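Side-chain contacts in peptidoglycan-N-acetylmuramic acid deacetylase PdaC (PDB 6H8N), which removes the acetyl group from N-acetylmuramic acid residues of peptidoglycan, conferring lysozyme resistance, and also deacylates short chitin oligomers: residues 31-36 and 59-64; 53-58 and 92-97; 137-142 and 169-174. The protein carries 1 engineered substitution. All blocks are in the same frame, centred on the assembly; numbering follows the deposited sequence.

Contact 1 (31-36 and 59-64)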
loop_
_atom_site.group_PDB
_atom_site.type_symbol
_atom_site.label_atom_id
_atom_site.label_comp_id
_atom_site.label_asym_id
_atom_site.label_seq_id
_atom_site.Cartn_x
_atom_site.Cartn_y
_atom_site.Cartn_z
ATOM N N SER A 31 -1.597 -15.069 -2.586
ATOM C CA SER A 31 -1.174 -14.822 -3.962
ATOM C C SER A 31 0.231 -14.239 -3.992
ATOM O O SER A 31 1.068 -14.638 -4.804
ATOM C CB SER A 31 -2.137 -13.848 -4.648
ATOM O OG SER A 31 -3.465 -14.317 -4.715
ATOM N N LEU A 32 0.498 -13.247 -3.138
ATOM C CA LEU A 32 1.827 -12.656 -3.092
ATOM C C LEU A 32 2.874 -13.703 -2.751
ATOM O O LEU A 32 3.937 -13.757 -3.379
ATOM C CB LEU A 32 1.861 -11.515 -2.069
ATOM C CG LEU A 32 1.056 -10.277 -2.447
ATOM C CD1 LEU A 32 0.847 -9.379 -1.225
ATOM C CD2 LEU A 32 1.750 -9.505 -3.572
ATOM N N LYS A 33 2.587 -14.551 -1.763
ATOM C CA LYS A 33 3.541 -15.573 -1.372
ATOM C C LYS A 33 3.780 -16.563 -2.506
ATOM O O LYS A 33 4.931 -16.923 -2.788
ATOM C CB LYS A 33 3.040 -16.264 -0.102
ATOM C CG LYS A 33 3.944 -17.371 0.397
ATOM C CD LYS A 33 3.640 -17.726 1.859
ATOM C CE LYS A 33 2.184 -18.054 2.118
ATOM N NZ LYS A 33 1.936 -18.382 3.577
ATOM N N LYS A 34 2.709 -16.980 -3.189
ATOM C CA LYS A 34 2.821 -17.955 -4.278
ATOM C C LYS A 34 3.698 -17.422 -5.396
ATOM O O LYS A 34 4.531 -18.151 -5.948
ATOM C CB LYS A 34 1.427 -18.271 -4.811
ATOM C CG LYS A 34 1.401 -19.189 -6.055
ATOM C CD LYS A 34 -0.033 -19.409 -6.523
ATOM C CE LYS A 34 -0.112 -20.079 -7.884
ATOM N NZ LYS A 34 -1.536 -20.283 -8.330
ATOM N N TYR A 35 3.525 -16.151 -5.751
ATOM C CA TYR A 35 4.256 -15.557 -6.857
ATOM C C TYR A 35 5.522 -14.836 -6.416
ATOM O O TYR A 35 6.179 -14.197 -7.238
ATOM C CB TYR A 35 3.326 -14.652 -7.673
ATOM C CG TYR A 35 2.278 -15.446 -8.410
ATOM C CD1 TYR A 35 2.624 -16.245 -9.494
ATOM C CD2 TYR A 35 0.949 -15.422 -8.012
ATOM C CE1 TYR A 35 1.664 -16.988 -10.165
ATOM C CE2 TYR A 35 -0.024 -16.167 -8.680
ATOM C CZ TYR A 35 0.346 -16.943 -9.756
ATOM O OH TYR A 35 -0.608 -17.686 -10.422
ATOM N N LYS A 36 5.906 -14.968 -5.148
ATOM C CA LYS A 36 7.160 -14.437 -4.631
ATOM C C LYS A 36 7.251 -12.920 -4.806
ATOM O O LYS A 36 8.279 -12.364 -5.193
ATOM C CB LYS A 36 8.364 -15.171 -5.231
ATOM C CG LYS A 36 8.345 -16.671 -4.910
ATOM C CD LYS A 36 9.692 -17.341 -5.174
ATOM C CE LYS A 36 9.761 -18.733 -4.535
ATOM N NZ LYS A 36 8.702 -19.646 -5.043
ATOM N N LEU A 59 3.244 -8.769 8.066
ATOM C CA LEU A 59 4.622 -8.415 8.414
ATOM C C LEU A 59 5.547 -9.620 8.325
ATOM O O LEU A 59 6.668 -9.510 7.819
ATOM C CB LEU A 59 4.671 -7.839 9.826
ATOM C CG LEU A 59 4.066 -6.457 10.025
ATOM C CD1 LEU A 59 3.964 -6.167 11.533
ATOM C CD2 LEU A 59 4.894 -5.408 9.338
ATOM N N LYS A 60 5.097 -10.775 8.816
ATOM C CA LYS A 60 5.938 -11.965 8.791
ATOM C C LYS A 60 6.303 -12.342 7.369
ATOM O O LYS A 60 7.399 -12.850 7.123
ATOM C CB LYS A 60 5.219 -13.112 9.489
ATOM C CG LYS A 60 6.071 -14.345 9.651
ATOM C CD LYS A 60 5.396 -15.364 10.544
ATOM C CE LYS A 60 6.318 -16.541 10.811
ATOM N NZ LYS A 60 5.739 -17.483 11.815
ATOM N N GLU A 61 5.423 -12.070 6.418
ATOM C CA GLU A 61 5.633 -12.449 5.024
ATOM C C GLU A 61 6.319 -11.361 4.209
ATOM O O GLU A 61 6.382 -11.474 2.981
ATOM C CB GLU A 61 4.310 -12.927 4.411
ATOM C CG GLU A 61 3.830 -14.204 5.127
ATOM C CD GLU A 61 2.590 -14.879 4.567
ATOM O OE1 GLU A 61 2.011 -14.396 3.578
ATOM O OE2 GLU A 61 2.182 -15.933 5.132
ATOM N N GLY A 62 6.895 -10.352 4.861
ATOM C CA GLY A 62 7.753 -9.415 4.189
ATOM C C GLY A 62 7.067 -8.214 3.584
ATOM O O GLY A 62 7.708 -7.458 2.859
ATOM N N ASN A 63 5.791 -8.011 3.854
ATOM C CA ASN A 63 5.069 -6.874 3.315
ATOM C C ASN A 63 5.220 -5.660 4.220
ATOM O O ASN A 63 5.513 -5.774 5.414
ATOM C CB ASN A 63 3.618 -7.273 3.117
ATOM C CG ASN A 63 3.506 -8.477 2.231
ATOM O OD1 ASN A 63 3.770 -8.387 1.022
ATOM N ND2 ASN A 63 3.122 -9.621 2.804
ATOM N N GLU A 64 5.031 -4.491 3.634
ATOM C CA GLU A 64 5.124 -3.237 4.354
ATOM C C GLU A 64 3.728 -2.838 4.815
ATOM O O GLU A 64 2.732 -3.124 4.137
ATOM C CB GLU A 64 5.739 -2.148 3.465
ATOM C CG GLU A 64 5.959 -0.827 4.184
ATOM C CD GLU A 64 6.830 0.141 3.424
ATOM O OE1 GLU A 64 6.946 0.057 2.200
ATOM O OE2 GLU A 64 7.414 1.043 4.088
#
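Lys33 and Glu61 meet at their charged ends in a salt bridge, with Lys33 NZ donating to Glu61 OE2 at 2.9 Å. The ammonium comes from above the carboxylate, 47° out of its plane, and the lysine lies aslant to the glutamate. Its chain leaves the helix with CG anti to the backbone N and then kinks at chi3 (54°), which swings NZ back to the oxygen. A lysine suits this exposed edge, where a long chain can carry its charge across to the carboxylate at the surface. Deeper in, Leu32 CD1 rests 3.8 Å from Asn63 OD1 in van der Waals contact; the oxygen is satisfied by the backbone N of Ala39.

Both partners stand at a helix C-terminus in the parallel beta/alpha fold of the NodB-type catalytic domain. Lys36, at positive phi, leaves helical angles and closes a Schellman motif, while helix 52-60 turns through Glu61 into strand 64-67. Gly62 is the C' residue of a second such motif, its N bonded to Leu59 O at 3.1 Å and Asn63 N to Met58 O; its lack of a side chain suits its positive phi. The turn brings Asn63 round so that its ND2 also reaches Met58 O. Arg57, one turn earlier, in the last part of helix 52-60, gives Glu61 OE2 a second cationic partner through its NE, probably steadying the carboxylate. Leu32 also packs on Phe41 of strand 40-43 and Ile173 of helix 163-178.

Contact 2 (53-58 and 92-97)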
loop_
_atom_site.group_PDB
_atom_site.type_symbol
_atom_site.label_atom_id
_atom_site.label_comp_id
_atom_site.label_asym_id
_atom_site.label_seq_id
_atom_site.Cartn_x
_atom_site.Cartn_y
_atom_site.Cartn_z
ATOM N N GLU A 53 -4.059 -10.877 14.152
ATOM C CA GLU A 53 -3.337 -11.968 13.500
ATOM C C GLU A 53 -2.972 -11.636 12.059
ATOM O O GLU A 53 -1.944 -12.101 11.549
ATOM C CB GLU A 53 -4.204 -13.242 13.519
ATOM C CG GLU A 53 -5.524 -13.185 12.682
ATOM C CD GLU A 53 -6.712 -12.456 13.369
ATOM O OE1 GLU A 53 -6.615 -11.932 14.513
ATOM O OE2 GLU A 53 -7.781 -12.439 12.720
ATOM N N THR A 54 -3.818 -10.882 11.369
ATOM C CA THR A 54 -3.564 -10.589 9.972
ATOM C C THR A 54 -2.466 -9.546 9.822
ATOM O O THR A 54 -1.675 -9.624 8.881
ATOM C CB THR A 54 -4.876 -10.165 9.319
ATOM O OG1 THR A 54 -5.891 -11.143 9.615
ATOM C CG2 THR A 54 -4.721 -10.064 7.824
ATOM N N LEU A 55 -2.375 -8.601 10.758
ATOM C CA LEU A 55 -1.227 -7.692 10.785
ATOM C C LEU A 55 0.064 -8.479 10.961
ATOM O O LEU A 55 1.046 -8.252 10.252
ATOM C CB LEU A 55 -1.381 -6.690 11.931
ATOM C CG LEU A 55 -0.161 -5.826 12.197
ATOM C CD1 LEU A 55 0.150 -4.932 11.016
ATOM C CD2 LEU A 55 -0.335 -5.022 13.456
ATOM N N ILE A 56 0.089 -9.403 11.927
ATOM C CA ILE A 56 1.290 -10.199 12.123
ATOM C C ILE A 56 1.644 -10.964 10.854
ATOM O O ILE A 56 2.810 -11.005 10.454
ATOM C CB ILE A 56 1.152 -11.123 13.355
ATOM C CG1 ILE A 56 1.001 -10.316 14.650
ATOM C CG2 ILE A 56 2.336 -12.087 13.431
ATOM C CD1 ILE A 56 2.168 -9.437 14.969
ATOM N N ARG A 57 0.656 -11.581 10.209
ATOM C CA ARG A 57 0.948 -12.356 9.011
ATOM C C ARG A 57 1.541 -11.487 7.901
ATOM O O ARG A 57 2.526 -11.869 7.255
ATOM C CB ARG A 57 -0.297 -13.089 8.513
ATOM C CG ARG A 57 0.021 -13.966 7.313
ATOM C CD ARG A 57 -1.135 -14.806 6.771
ATOM N NE ARG A 57 -0.610 -15.349 5.533
ATOM C CZ ARG A 57 -1.300 -15.686 4.452
ATOM N NH1 ARG A 57 -2.622 -15.627 4.442
ATOM N NH2 ARG A 57 -0.636 -16.065 3.372
ATOM N N MET A 58 0.956 -10.316 7.651
ATOM C CA MET A 58 1.466 -9.521 6.547
ATOM C C MET A 58 2.905 -9.095 6.803
ATOM O O MET A 58 3.726 -9.094 5.875
ATOM C CB MET A 58 0.550 -8.343 6.220
ATOM C CG MET A 58 0.335 -7.364 7.288
ATOM S SD MET A 58 -0.889 -6.074 6.808
ATOM C CE MET A 58 -2.373 -6.933 6.388
ATOM N N ASP A 92 -0.550 3.470 17.459
ATOM C CA ASP A 92 -0.502 2.838 18.770
ATOM C C ASP A 92 -0.978 1.393 18.723
ATOM O O ASP A 92 -0.357 0.519 19.339
ATOM C CB ASP A 92 -1.329 3.642 19.786
ATOM C CG ASP A 92 -0.704 4.977 20.139
ATOM O OD1 ASP A 92 0.477 5.204 19.814
ATOM O OD2 ASP A 92 -1.413 5.808 20.764
ATOM N N ILE A 93 -2.072 1.101 18.012
ATOM C CA ILE A 93 -2.549 -0.282 17.989
ATOM C C ILE A 93 -1.565 -1.171 17.234
ATOM O O ILE A 93 -1.308 -2.317 17.626
ATOM C CB ILE A 93 -3.996 -0.400 17.460
ATOM C CG1 ILE A 93 -4.570 -1.802 17.695
ATOM C CG2 ILE A 93 -4.086 -0.088 15.960
ATOM C CD1 ILE A 93 -4.755 -2.167 19.165
ATOM N N ILE A 94 -0.995 -0.660 16.140
ATOM C CA ILE A 94 -0.016 -1.445 15.397
ATOM C C ILE A 94 1.189 -1.746 16.281
ATOM O O ILE A 94 1.679 -2.879 16.323
ATOM C CB ILE A 94 0.368 -0.726 14.100
ATOM C CG1 ILE A 94 -0.840 -0.671 13.166
ATOM C CG2 ILE A 94 1.585 -1.387 13.429
ATOM C CD1 ILE A 94 -0.658 0.276 12.001
ATOM N N GLU A 95 1.660 -0.746 17.035
ATOM C CA GLU A 95 2.791 -0.948 17.941
ATOM C C GLU A 95 2.461 -1.960 19.034
ATOM O O GLU A 95 3.284 -2.826 19.363
ATOM C CB GLU A 95 3.175 0.402 18.547
ATOM C CG GLU A 95 4.027 0.356 19.820
ATOM C CD GLU A 95 5.435 -0.137 19.593
ATOM O OE1 GLU A 95 6.159 -0.290 20.602
ATOM O OE2 GLU A 95 5.830 -0.357 18.440
ATOM N N LYS A 96 1.261 -1.872 19.603
ATOM C CA LYS A 96 0.860 -2.751 20.700
ATOM C C LYS A 96 0.799 -4.210 20.279
ATOM O O LYS A 96 1.052 -5.104 21.094
ATOM C CB LYS A 96 -0.506 -2.300 21.217
ATOM C CG LYS A 96 -1.034 -3.005 22.436
ATOM C CD LYS A 96 -2.237 -2.236 22.986
ATOM C CE LYS A 96 -3.532 -2.992 22.780
ATOM N NZ LYS A 96 -3.600 -4.186 23.666
ATOM N N ILE A 97 0.424 -4.475 19.034
ATOM C CA ILE A 97 0.300 -5.839 18.542
ATOM C C ILE A 97 1.627 -6.388 18.045
ATOM O O ILE A 97 1.894 -7.581 18.191
ATOM C CB ILE A 97 -0.771 -5.885 17.436
ATOM C CG1 ILE A 97 -2.150 -5.606 18.035
ATOM C CG2 ILE A 97 -0.732 -7.220 16.686
ATOM C CD1 ILE A 97 -3.169 -5.239 17.011
#
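Leu55 and Ile97 make the main apolar contact between helices 52-60 and 80-98, Leu55 CD2 lying 3.9 Å from Ile97 CG2 in one of the two modelled conformers of Ile97, to which the other Ile97 distances also refer. The same leucine methyl sits 4.1 Å from Ile94 CG2, so one branch of Leu55 occupies the space between two isoleucines one turn apart. A chi1 of 171° carries this branched end across to the other helix. Ile56, at the exposed edge, lays its longer arm across toward helix 80-98: CD1 comes 4.0 Å from Ile97 CG2. Beta-branched isoleucines suit this place because CG2 stays close to the helix surface, giving the leucine a firm wall.

Contact with the backbone is limited to van der Waals touch. Leu55 CD2 lies near Ile94 CA, and the one polar atom touched is the carbonyl oxygen Ile97 O, 3.7 Å from Ile56 CD1.

The segment axes pass 10.5 Å apart at a signed angle of -75°, a steep crossing that limits the contact to a small patch. Val48 of helix 45-50 touches both Leu55 and Ile97, while Ile94 reaches Val43 of strand 40-43. Such layering of helices over the parallel strands belongs to the distorted beta/alpha barrel of the polysaccharide deacetylase (NodB homology) domain.

Contact 3 (137-142 and 169-174); sequences RNKKTI and ADEIIK
Lys139 and Glu171 join the first turn of helix 139-149 to the middle of helix 163-178, two outer helices of the NodB-homology beta/alpha fold that are linked through strand 155-159. At the solvent side they form a long salt bridge, Lys139 NZ lying 3.5 Å from Glu171 OE1. The methylene Lys139 CE is nearer, at 3.2 Å from that oxygen, so the carboxylate meets the end of the chain from its flank. The two chains cross at about a right angle. Each is fully stretched from its first torsion on (chi1 178° in Lys139, 179° in Glu171), and this length lets lysine and glutamate span helices whose nearest CA atoms, those of Ile142 and Ala169, are 8.6 Å apart. The other carboxylate oxygen, Glu171 OE2, has its stronger partner in Lys175, one turn further along; a water that Lys140 NZ donates to reaches OE2 only weakly.

Below the charges, Ile142 CG2 and Ile172 CD1 make a loose apolar touch at 4.5 Å, branched side chains suited to the dry interior. Ile142 also packs against Asp133, which places this helix start next to a residue that, by similarity, probably raises the pKa of the active-site histidine.

Asn138 begins helix 139-149 as its N-cap, a position that suits a short side chain with an acceptor oxygen. Asn138 OD1 accepts from Thr141 N at 3.1 Å, in the carbonyl plane on a lone pair, and from Thr141 OG1 at 2.9 Å, which stands 45° above that plane.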
loop_
_atom_site.group_PDB
_atom_site.type_symbol
_atom_site.label_atom_id
_atom_site.label_comp_id
_atom_site.label_asym_id
_atom_site.label_seq_id
_atom_site.Cartn_x
_atom_site.Cartn_y
_atom_site.Cartn_z
ATOM N N ARG A 137 -17.308 -3.103 -9.028
ATOM C CA ARG A 137 -16.996 -4.287 -8.238
ATOM C C ARG A 137 -17.155 -5.517 -9.123
ATOM O O ARG A 137 -18.087 -6.313 -9.004
ATOM C CB ARG A 137 -17.866 -4.346 -6.993
ATOM C CG ARG A 137 -17.736 -3.118 -6.127
ATOM C CD ARG A 137 -18.355 -3.364 -4.799
ATOM N NE ARG A 137 -18.425 -2.128 -4.035
ATOM C CZ ARG A 137 -18.922 -2.054 -2.815
ATOM N NH1 ARG A 137 -18.958 -0.884 -2.201
ATOM N NH2 ARG A 137 -19.387 -3.146 -2.221
ATOM N N ASN A 138 -16.191 -5.654 -10.023
ATOM C CA ASN A 138 -16.254 -6.624 -11.103
ATOM C C ASN A 138 -14.816 -7.003 -11.419
ATOM O O ASN A 138 -14.013 -6.141 -11.784
ATOM C CB ASN A 138 -16.954 -5.999 -12.315
ATOM C CG ASN A 138 -17.001 -6.927 -13.489
ATOM O OD1 ASN A 138 -16.114 -6.929 -14.326
ATOM N ND2 ASN A 138 -18.060 -7.719 -13.566
ATOM N N LYS A 139 -14.494 -8.281 -11.256
ATOM C CA LYS A 139 -13.113 -8.731 -11.344
ATOM C C LYS A 139 -12.460 -8.318 -12.656
ATOM O O LYS A 139 -11.372 -7.724 -12.662
ATOM C CB LYS A 139 -13.045 -10.247 -11.152
ATOM C CG LYS A 139 -11.630 -10.817 -11.285
ATOM C CD LYS A 139 -11.634 -12.336 -11.376
ATOM C CE LYS A 139 -10.241 -12.898 -11.551
ATOM N NZ LYS A 139 -10.269 -14.361 -11.836
ATOM N N LYS A 140 -13.082 -8.649 -13.791
ATOM C CA LYS A 140 -12.419 -8.394 -15.054
ATOM C C LYS A 140 -12.256 -6.907 -15.321
ATOM O O LYS A 140 -11.269 -6.498 -15.927
ATOM C CB LYS A 140 -13.196 -9.060 -16.192
ATOM C CG LYS A 140 -12.410 -9.167 -17.470
ATOM C CD LYS A 140 -13.184 -9.917 -18.571
ATOM C CE LYS A 140 -12.319 -10.131 -19.795
ATOM N NZ LYS A 140 -11.275 -9.058 -19.994
ATOM N N THR A 141 -13.216 -6.096 -14.894
ATOM C CA THR A 141 -13.093 -4.652 -15.067
ATOM C C THR A 141 -11.882 -4.121 -14.307
ATOM O O THR A 141 -11.118 -3.312 -14.836
ATOM C CB THR A 141 -14.368 -3.952 -14.603
ATOM O OG1 THR A 141 -15.465 -4.365 -15.431
ATOM C CG2 THR A 141 -14.240 -2.437 -14.690
ATOM N N ILE A 142 -11.705 -4.574 -13.069
ATOM C CA ILE A 142 -10.561 -4.156 -12.258
ATOM C C ILE A 142 -9.253 -4.619 -12.890
ATOM O O ILE A 142 -8.302 -3.837 -13.032
ATOM C CB ILE A 142 -10.715 -4.680 -10.821
ATOM C CG1 ILE A 142 -11.978 -4.126 -10.163
ATOM C CG2 ILE A 142 -9.480 -4.345 -9.992
ATOM C CD1 ILE A 142 -12.442 -4.962 -9.007
ATOM N N ALA A 169 -6.883 -9.038 -7.671
ATOM C CA ALA A 169 -5.491 -8.924 -7.250
ATOM C C ALA A 169 -4.711 -10.192 -7.559
ATOM O O ALA A 169 -3.541 -10.117 -7.944
ATOM C CB ALA A 169 -5.410 -8.605 -5.756
ATOM N N ASP A 170 -5.315 -11.367 -7.374
ATOM C CA ASP A 170 -4.601 -12.597 -7.722
ATOM C C ASP A 170 -4.199 -12.605 -9.186
ATOM O O ASP A 170 -3.057 -12.941 -9.523
ATOM C CB ASP A 170 -5.448 -13.826 -7.413
ATOM C CG ASP A 170 -4.726 -15.121 -7.770
ATOM O OD1 ASP A 170 -3.819 -15.534 -7.026
ATOM O OD2 ASP A 170 -5.035 -15.720 -8.831
ATOM N N GLU A 171 -5.134 -12.265 -10.076
ATOM C CA GLU A 171 -4.850 -12.259 -11.501
ATOM C C GLU A 171 -3.830 -11.182 -11.856
ATOM O O GLU A 171 -2.945 -11.412 -12.689
ATOM C CB GLU A 171 -6.155 -12.087 -12.287
ATOM C CG GLU A 171 -5.950 -12.050 -13.776
ATOM C CD GLU A 171 -7.206 -12.198 -14.587
ATOM O OE1 GLU A 171 -8.268 -12.486 -14.020
ATOM O OE2 GLU A 171 -7.101 -12.001 -15.810
ATOM N N ILE A 172 -3.930 -10.003 -11.234
ATOM C CA ILE A 172 -2.962 -8.930 -11.472
ATOM C C ILE A 172 -1.570 -9.363 -11.039
ATOM O O ILE A 172 -0.584 -9.137 -11.742
ATOM C CB ILE A 172 -3.424 -7.644 -10.767
ATOM C CG1 ILE A 172 -4.655 -7.058 -11.479
ATOM C CG2 ILE A 172 -2.291 -6.630 -10.652
ATOM C CD1 ILE A 172 -5.446 -6.142 -10.600
ATOM N N ILE A 173 -1.471 -9.955 -9.857
ATOM C CA ILE A 173 -0.178 -10.426 -9.363
ATOM C C ILE A 173 0.420 -11.440 -10.329
ATOM O O ILE A 173 1.603 -11.374 -10.681
ATOM C CB ILE A 173 -0.334 -10.998 -7.949
ATOM C CG1 ILE A 173 -0.608 -9.866 -6.945
ATOM C CG2 ILE A 173 0.915 -11.811 -7.545
ATOM C CD1 ILE A 173 -1.197 -10.334 -5.634
ATOM N N LYS A 174 -0.394 -12.388 -10.793
ATOM C CA LYS A 174 0.101 -13.384 -11.743
ATOM C C LYS A 174 0.572 -12.733 -13.039
ATOM O O LYS A 174 1.666 -13.027 -13.541
ATOM C CB LYS A 174 -0.981 -14.402 -12.047
ATOM C CG LYS A 174 -0.491 -15.488 -12.999
ATOM C CD LYS A 174 -1.595 -16.440 -13.413
ATOM C CE LYS A 174 -1.042 -17.658 -14.154
ATOM N NZ LYS A 174 -0.172 -18.498 -13.270
HETATM O O HOH W 1 -9.174 -9.997 -17.764
#

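How the contacts relate
Contacts 1 and 2 share helix 52-60: its end and the turn beyond it face helix 22-35 in contact 1, while its middle packs on helix 80-98 in contact 2. Contacts 1 and 3 meet through helices 22-35 and 163-178, where Ser31 bonds to Asp170 and Tyr35 to Lys174. Contacts 2 and 3 do not touch; their nearest atoms are about 11 Å apart. All three are partly buried, but their chemistry differs. Contacts 1 and 3 each pair a surface lysine with a glutamate over buried packing, leucine on asparagine in contact 1 and isoleucine on isoleucine in contact 3, the bridge being shorter in contact 1, whereas contact 2 relies on aliphatic packing from its buried side to its exposed edge.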